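Local coordinates for protein transmembrane protease (Mus musculus, PDB 2E7V) that probably cleaves peptide bonds as a membrane-anchored serine protease, of which the fragment here is the accessory SEA domain rather than the catalytic one, at residues 18-21 / 22-25; 28-31 / 32-36; 48-51 / 52-55. All coordinates share one frame; numbering follows the deposited sequence.

Contact 1: residues 18-21 / 22-25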
loop_
_atom_site.group_PDB
_atom_site.type_symbol
_atom_site.label_atom_id
_atom_site.label_comp_id
_atom_site.label_asym_id
_atom_site.label_seq_id
_atom_site.Cartn_x
_atom_site.Cartn_y
_atom_site.Cartn_z
ATOM N N TYR A 18 -9.556 11.747 6.110
ATOM C CA TYR A 18 -9.250 12.532 4.926
ATOM C C TYR A 18 -9.488 14.001 5.285
ATOM O O TYR A 18 -10.574 14.364 5.721
ATOM C CB TYR A 18 -10.162 12.129 3.762
ATOM C CG TYR A 18 -9.778 12.764 2.451
ATOM C CD1 TYR A 18 -8.866 12.145 1.587
ATOM C CD2 TYR A 18 -10.290 14.005 2.085
ATOM C CE1 TYR A 18 -8.477 12.758 0.389
ATOM C CE2 TYR A 18 -9.906 14.623 0.897
ATOM C CZ TYR A 18 -9.003 13.998 0.055
ATOM O OH TYR A 18 -8.633 14.624 -1.116
ATOM N N THR A 19 -8.467 14.834 5.116
ATOM C CA THR A 19 -8.565 16.266 5.419
ATOM C C THR A 19 -8.252 17.042 4.141
ATOM O O THR A 19 -7.729 16.465 3.196
ATOM C CB THR A 19 -7.564 16.652 6.507
ATOM O OG1 THR A 19 -6.238 16.283 6.094
ATOM C CG2 THR A 19 -7.899 15.937 7.810
ATOM N N GLU A 20 -8.553 18.340 4.105
ATOM C CA GLU A 20 -8.304 19.137 2.899
ATOM C C GLU A 20 -6.880 19.064 2.372
ATOM O O GLU A 20 -6.657 19.023 1.157
ATOM C CB GLU A 20 -8.677 20.599 3.131
ATOM C CG GLU A 20 -10.160 20.829 3.093
ATOM C CD GLU A 20 -10.754 20.389 1.773
ATOM O OE1 GLU A 20 -10.652 21.154 0.790
ATOM O OE2 GLU A 20 -11.308 19.270 1.719
ATOM N N ALA A 21 -5.914 19.059 3.280
ATOM C CA ALA A 21 -4.521 18.983 2.880
ATOM C C ALA A 21 -4.299 17.819 1.924
ATOM O O ALA A 21 -3.394 17.865 1.096
ATOM C CB ALA A 21 -3.625 18.823 4.106
ATOM N N LEU A 22 -5.123 16.778 2.027
ATOM C CA LEU A 22 -4.951 15.616 1.158
ATOM C C LEU A 22 -5.426 15.822 -0.276
ATOM O O LEU A 22 -5.177 14.978 -1.135
ATOM C CB LEU A 22 -5.623 14.379 1.771
ATOM C CG LEU A 22 -5.043 13.916 3.118
ATOM C CD1 LEU A 22 -5.551 12.517 3.432
ATOM C CD2 LEU A 22 -3.512 13.924 3.062
ATOM N N ASN A 23 -6.084 16.955 -0.536
ATOM C CA ASN A 23 -6.582 17.283 -1.875
ATOM C C ASN A 23 -5.449 17.664 -2.817
ATOM O O ASN A 23 -5.581 17.588 -4.042
ATOM C CB ASN A 23 -7.537 18.482 -1.819
ATOM C CG ASN A 23 -8.938 18.107 -1.421
ATOM O OD1 ASN A 23 -9.249 16.939 -1.201
ATOM N ND2 ASN A 23 -9.804 19.103 -1.332
ATOM N N SER A 24 -4.344 18.105 -2.234
ATOM C CA SER A 24 -3.207 18.548 -3.016
ATOM C C SER A 24 -1.941 17.750 -2.781
ATOM O O SER A 24 -1.470 17.628 -1.656
ATOM C CB SER A 24 -2.923 20.020 -2.727
ATOM O OG SER A 24 -1.683 20.401 -3.289
ATOM N N PRO A 25 -1.374 17.193 -3.857
ATOM C CA PRO A 25 -0.144 16.401 -3.793
ATOM C C PRO A 25 1.026 17.231 -3.272
ATOM O O PRO A 25 2.038 16.690 -2.842
ATOM C CB PRO A 25 0.064 15.978 -5.244
ATOM C CG PRO A 25 -1.331 15.839 -5.747
ATOM C CD PRO A 25 -2.010 17.071 -5.180
#

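Contact 2: residues 28-31 / 32-36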
loop_
_atom_site.group_PDB
_atom_site.type_symbol
_atom_site.label_atom_id
_atom_site.label_comp_id
_atom_site.label_asym_id
_atom_site.label_seq_id
_atom_site.Cartn_x
_atom_site.Cartn_y
_atom_site.Cartn_z
ATOM N N HIS A 28 2.412 18.941 2.814
ATOM C CA HIS A 28 3.224 18.124 3.696
ATOM C C HIS A 28 2.440 16.862 4.062
ATOM O O HIS A 28 2.989 15.761 4.060
ATOM C CB HIS A 28 3.563 18.909 4.962
ATOM C CG HIS A 28 4.167 18.076 6.047
ATOM N ND1 HIS A 28 3.408 17.406 6.981
ATOM C CD2 HIS A 28 5.461 17.828 6.366
ATOM C CE1 HIS A 28 4.206 16.788 7.834
ATOM N NE2 HIS A 28 5.457 17.028 7.484
ATOM N N GLU A 29 1.156 17.024 4.378
ATOM C CA GLU A 29 0.314 15.879 4.747
ATOM C C GLU A 29 0.253 14.803 3.654
ATOM O O GLU A 29 0.410 13.611 3.928
ATOM C CB GLU A 29 -1.113 16.335 5.066
ATOM C CG GLU A 29 -1.280 17.062 6.395
ATOM C CD GLU A 29 -0.924 18.541 6.318
ATOM O OE1 GLU A 29 -0.692 19.049 5.204
ATOM O OE2 GLU A 29 -0.893 19.199 7.379
ATOM N N TYR A 30 -0.002 15.226 2.421
ATOM C CA TYR A 30 -0.085 14.309 1.289
ATOM C C TYR A 30 1.245 13.599 1.063
ATOM O O TYR A 30 1.307 12.371 1.010
ATOM C CB TYR A 30 -0.479 15.083 0.025
ATOM C CG TYR A 30 -0.778 14.233 -1.198
ATOM C CD1 TYR A 30 0.227 13.515 -1.848
ATOM C CD2 TYR A 30 -2.065 14.191 -1.736
ATOM C CE1 TYR A 30 -0.043 12.785 -3.007
ATOM C CE2 TYR A 30 -2.340 13.464 -2.889
ATOM C CZ TYR A 30 -1.329 12.767 -3.522
ATOM O OH TYR A 30 -1.609 12.073 -4.686
ATOM N N ARG A 31 2.316 14.372 0.946
ATOM C CA ARG A 31 3.627 13.787 0.697
ATOM C C ARG A 31 4.168 12.872 1.797
ATOM O O ARG A 31 4.781 11.848 1.487
ATOM C CB ARG A 31 4.637 14.892 0.361
ATOM C CG ARG A 31 4.320 15.562 -0.968
ATOM C CD ARG A 31 5.291 16.666 -1.349
ATOM N NE ARG A 31 4.885 17.298 -2.608
ATOM C CZ ARG A 31 5.641 18.137 -3.314
ATOM N NH1 ARG A 31 6.858 18.457 -2.893
ATOM N NH2 ARG A 31 5.180 18.657 -4.445
ATOM N N THR A 32 3.942 13.213 3.065
ATOM C CA THR A 32 4.441 12.381 4.156
ATOM C C THR A 32 3.637 11.087 4.272
ATOM O O THR A 32 4.196 10.025 4.560
ATOM C CB THR A 32 4.441 13.132 5.521
ATOM O OG1 THR A 32 3.103 13.447 5.907
ATOM C CG2 THR A 32 5.244 14.415 5.416
ATOM N N LEU A 33 2.331 11.166 4.032
ATOM C CA LEU A 33 1.506 9.966 4.076
ATOM C C LEU A 33 1.859 9.075 2.871
ATOM O O LEU A 33 1.957 7.855 3.005
ATOM C CB LEU A 33 0.014 10.314 4.042
ATOM C CG LEU A 33 -0.887 9.080 3.914
ATOM C CD1 LEU A 33 -0.608 8.141 5.087
ATOM C CD2 LEU A 33 -2.356 9.483 3.864
ATOM N N SER A 34 2.044 9.687 1.701
ATOM C CA SER A 34 2.401 8.936 0.495
ATOM C C SER A 34 3.764 8.274 0.651
ATOM O O SER A 34 3.977 7.145 0.210
ATOM C CB SER A 34 2.429 9.859 -0.730
ATOM O OG SER A 34 1.118 10.146 -1.168
ATOM N N GLU A 35 4.679 8.985 1.295
ATOM C CA GLU A 35 6.027 8.482 1.515
ATOM C C GLU A 35 6.018 7.306 2.490
ATOM O O GLU A 35 6.747 6.337 2.298
ATOM C CB GLU A 35 6.911 9.616 2.040
ATOM C CG GLU A 35 8.303 9.208 2.450
ATOM C CD GLU A 35 9.112 10.402 2.911
ATOM O OE1 GLU A 35 9.422 11.274 2.066
ATOM O OE2 GLU A 35 9.425 10.472 4.122
ATOM N N ARG A 36 5.187 7.389 3.528
ATOM C CA ARG A 36 5.091 6.315 4.518
ATOM C C ARG A 36 4.524 5.054 3.865
ATOM O O ARG A 36 5.017 3.939 4.084
ATOM C CB ARG A 36 4.202 6.752 5.688
ATOM C CG ARG A 36 3.858 5.649 6.697
ATOM C CD ARG A 36 5.101 4.971 7.272
ATOM N NE ARG A 36 4.777 3.852 8.166
ATOM C CZ ARG A 36 5.649 2.902 8.507
ATOM N NH1 ARG A 36 6.887 2.938 8.036
ATOM N NH2 ARG A 36 5.283 1.897 9.300
#

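Contact 3: residues 48-51 / 52-55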
loop_
_atom_site.group_PDB
_atom_site.type_symbol
_atom_site.label_atom_id
_atom_site.label_comp_id
_atom_site.label_asym_id
_atom_site.label_seq_id
_atom_site.Cartn_x
_atom_site.Cartn_y
_atom_site.Cartn_z
ATOM N N SER A 48 10.601 -10.266 0.960
ATOM C CA SER A 48 9.737 -11.307 0.404
ATOM C C SER A 48 10.452 -12.115 -0.687
ATOM O O SER A 48 11.611 -11.857 -0.997
ATOM C CB SER A 48 8.478 -10.669 -0.192
ATOM O OG SER A 48 8.780 -10.062 -1.436
ATOM N N SER A 49 9.739 -13.076 -1.279
ATOM C CA SER A 49 10.296 -13.923 -2.340
ATOM C C SER A 49 10.408 -13.153 -3.645
ATOM O O SER A 49 10.931 -13.661 -4.646
ATOM C CB SER A 49 9.410 -15.149 -2.547
ATOM O OG SER A 49 9.240 -15.833 -1.320
ATOM N N LEU A 50 9.910 -11.920 -3.620
ATOM C CA LEU A 50 9.936 -11.029 -4.778
ATOM C C LEU A 50 10.984 -9.938 -4.612
ATOM O O LEU A 50 10.972 -8.950 -5.340
ATOM C CB LEU A 50 8.561 -10.375 -4.955
ATOM C CG LEU A 50 7.492 -11.135 -5.744
ATOM C CD1 LEU A 50 6.131 -10.522 -5.493
ATOM C CD2 LEU A 50 7.830 -11.086 -7.231
ATOM N N LYS A 51 11.892 -10.114 -3.660
ATOM C CA LYS A 51 12.922 -9.109 -3.398
ATOM C C LYS A 51 13.797 -8.761 -4.598
ATOM O O LYS A 51 14.201 -7.609 -4.748
ATOM C CB LYS A 51 13.811 -9.547 -2.227
ATOM C CG LYS A 51 14.605 -10.813 -2.476
ATOM C CD LYS A 51 15.593 -11.087 -1.343
ATOM C CE LYS A 51 15.156 -12.241 -0.446
ATOM N NZ LYS A 51 13.981 -11.906 0.385
ATOM N N SER A 52 14.084 -9.743 -5.451
ATOM C CA SER A 52 14.929 -9.507 -6.622
ATOM C C SER A 52 14.158 -8.952 -7.816
ATOM O O SER A 52 14.753 -8.400 -8.731
ATOM C CB SER A 52 15.628 -10.799 -7.047
ATOM O OG SER A 52 14.698 -11.725 -7.590
ATOM N N GLU A 53 12.838 -9.098 -7.805
ATOM C CA GLU A 53 12.013 -8.616 -8.912
ATOM C C GLU A 53 11.386 -7.239 -8.690
ATOM O O GLU A 53 11.163 -6.507 -9.648
ATOM C CB GLU A 53 10.890 -9.615 -9.223
ATOM C CG GLU A 53 11.340 -11.010 -9.678
ATOM C CD GLU A 53 11.500 -11.984 -8.527
ATOM O OE1 GLU A 53 11.752 -13.174 -8.791
ATOM O OE2 GLU A 53 11.376 -11.568 -7.356
ATOM N N PHE A 54 11.064 -6.899 -7.445
ATOM C CA PHE A 54 10.456 -5.601 -7.144
ATOM C C PHE A 54 11.420 -4.449 -7.447
ATOM O O PHE A 54 12.558 -4.454 -6.988
ATOM C CB PHE A 54 10.018 -5.561 -5.670
ATOM C CG PHE A 54 9.495 -4.216 -5.212
ATOM C CD1 PHE A 54 10.343 -3.295 -4.598
ATOM C CD2 PHE A 54 8.158 -3.871 -5.398
ATOM C CE1 PHE A 54 9.869 -2.045 -4.174
ATOM C CE2 PHE A 54 7.676 -2.622 -4.976
ATOM C CZ PHE A 54 8.537 -1.710 -4.366
ATOM N N ILE A 55 10.970 -3.475 -8.234
ATOM C CA ILE A 55 11.814 -2.334 -8.575
ATOM C C ILE A 55 11.489 -1.131 -7.711
ATOM O O ILE A 55 12.360 -0.622 -7.011
ATOM C CB ILE A 55 11.682 -1.936 -10.064
ATOM C CG1 ILE A 55 12.180 -3.083 -10.945
ATOM C CG2 ILE A 55 12.533 -0.676 -10.347
ATOM C CD1 ILE A 55 12.081 -2.809 -12.421
HETATM O O HOH W 1 13.100 -12.469 -5.807
HETATM O O HOH W 2 15.114 -5.162 -7.006
#

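Contact 1: residues 18-21 / 22-25
The ring of Tyr-18 lies with one face against Leu-22 and meets Asn-23 at its edge. Over the face sits Leu-22 CB in a CH-pi contact, 3.9 Å from the ring centroid and displaced toward the rim, closest to CE1. Leu-22 CD1 continues along the ring to 3.8 Å from Tyr-18 CD1, the two side chains sliding past each other in opposite directions. At the phenol end, in the ring plane, Tyr-18 OH donates a hydrogen bond to Asn-23 OD1; the modelled 2.4 Å is so short that the exact length is doubtful. The ring and the amide are turned 46° from one another, the side chains crossing at about a right angle. Having CG opposite the backbone N (chi1 -172°) swings the Tyr-18 ring across the turn to meet both residues. On the amide's nitrogen side, Glu-20 OE1 lies 3.1 Å from Asn-23 ND2, at an angle too poor for a hydrogen bond; the carboxylate and amide planes are almost perpendicular. The backbone beneath is a 3-10 turn: Leu-22 N bonds to Thr-19 O (2.9 Å) and Asn-23 N to Glu-20 O (2.7 Å). Replacing Leu-22 by an alanine would probably open a gap beside Tyr-18 CD1 and Thr-19 OG1, leaving the ring freer to shift. Thr-27 OG1 adds hydrogen bonds to Ala-21 O and Ser-24 O just ahead of the helix. The turn thus bridges strand 16-17 and helix 28-46 at the domain surface: Ala-21 and Leu-22 touch Glu-29 of that helix, while Tyr-18 and Leu-22 rest on Val-69 of strand 68-78.

Contact 2: residues 28-31 / 32-36
Thr-32 reaches back one helical turn to His-28 with both of its branches. Its CB packs 3.3 Å from His-28 O. From there OG1, placed between the backbone N and the carbonyl carbon (chi1 64°), turns back to donate a hydrogen bond of 3.0 Å to the same His-28 O. The methyl CG2 also passes close to His-28 O (3.0 Å) and lies over the centre of the imidazole, 3.5 Å from the ring centroid and only 15° off its normal, a CH-pi contact. His-28 O is therefore gripped twice, by Thr-32 OG1 and by Thr-32 N (2.9 Å), which approach from opposite faces of the carbonyl plane. Two residues on, the pattern recurs on the buried side: Tyr-30 O accepts from Ser-34 N and, at 3.1 Å, from Ser-34 OG. That hydroxyl also stands 3.4 Å from Tyr-30 CE1, while Tyr-30 and Ser-34 both face Leu-62 of strand 54-65. Ahead of them Thr-27 OG1 bonds to Tyr-30 N, and Arg-31 NE ties to Pro-25 O. Such threonine and serine hydroxyls, folded onto carbonyls of the preceding turn, spend their protons within the helix, consistent with the buried place of Ser-34 against strand 54-65; each carbonyl so used takes a side-chain bond on top of its backbone one.

Contact 3: residues 48-51 / 52-55
Leu-50 and Glu-53 meet at the tight core of this turn, and water fills in along its outer side. Leu-50 O takes two backbone bonds: Phe-54 N arrives nearly along the C=O axis at 2.9 Å, whereas Glu-53 N, at 3.1 Å, stands far above the carbonyl plane. Beside that carbonyl the two side chains cross at about a right angle, Leu-50 CD2 lying 3.9 Å from Glu-53 CB. A bend at chi2 (91°) carries the Glu-53 carboxylate back over the turn, where the closest packing is that of OE2 on Leu-50 CA, 3.0 Å away, with Leu-50 CD2 beside it at 3.6 Å from the same OE2. The inner face is closed from outside the loop: Leu-50 packs on Met-88 and Ile-92 of helix 85-96, and the Phe-54 ring stacks with Phe-45 of helix 28-46. Upstream, Ser-48 OG accepts from Leu-50 N in an ST turn, and Ser-48 O, at the start of a type I beta turn, receives both Lys-51 N and Lys-51 NZ (2.7 Å), one from each face of its plane. The long Lys-51 chain, bent at chi3 and chi4, is thereby folded back over its own turn. The solvent side is held differently. One water accepts from Ser-52 N and Ser-52 OG and donates to Ser-49 O and to Glu-53 OE2, so a single molecule joins Ser-49 to Ser-52 and Glu-53 across the turn. A second water, donating to Phe-54 O, has only a weak bond to Lys-51 O. With OE2 on water and OE1 in a salt bridge to Arg-91, the Glu-53 carboxylate is probably kept ionised, and it ties the loop by charge to helix 85-96.

Overall arrangement
From the N terminus, the chain leaves strand 16-17 and contact 1 closes the short 3-10 turn that leads toward helix 28-46. Contact 2 follows two residues later, in the first turns of that helix, and adjoins contact 1; their centres lie about 10 Å apart. The helix then runs to the far end of the domain, where contact 3 closes the loop turning it into strand 54-65. Its centre is about 32 Å from that of contact 1, across the middle of the chain. The three stand in series, none nesting or crossing: contacts 1 and 3 flank the first helix of the ferredoxin-like SEA fold, contact 2 lies within it, and together they join it to the sheet and helix 85-96.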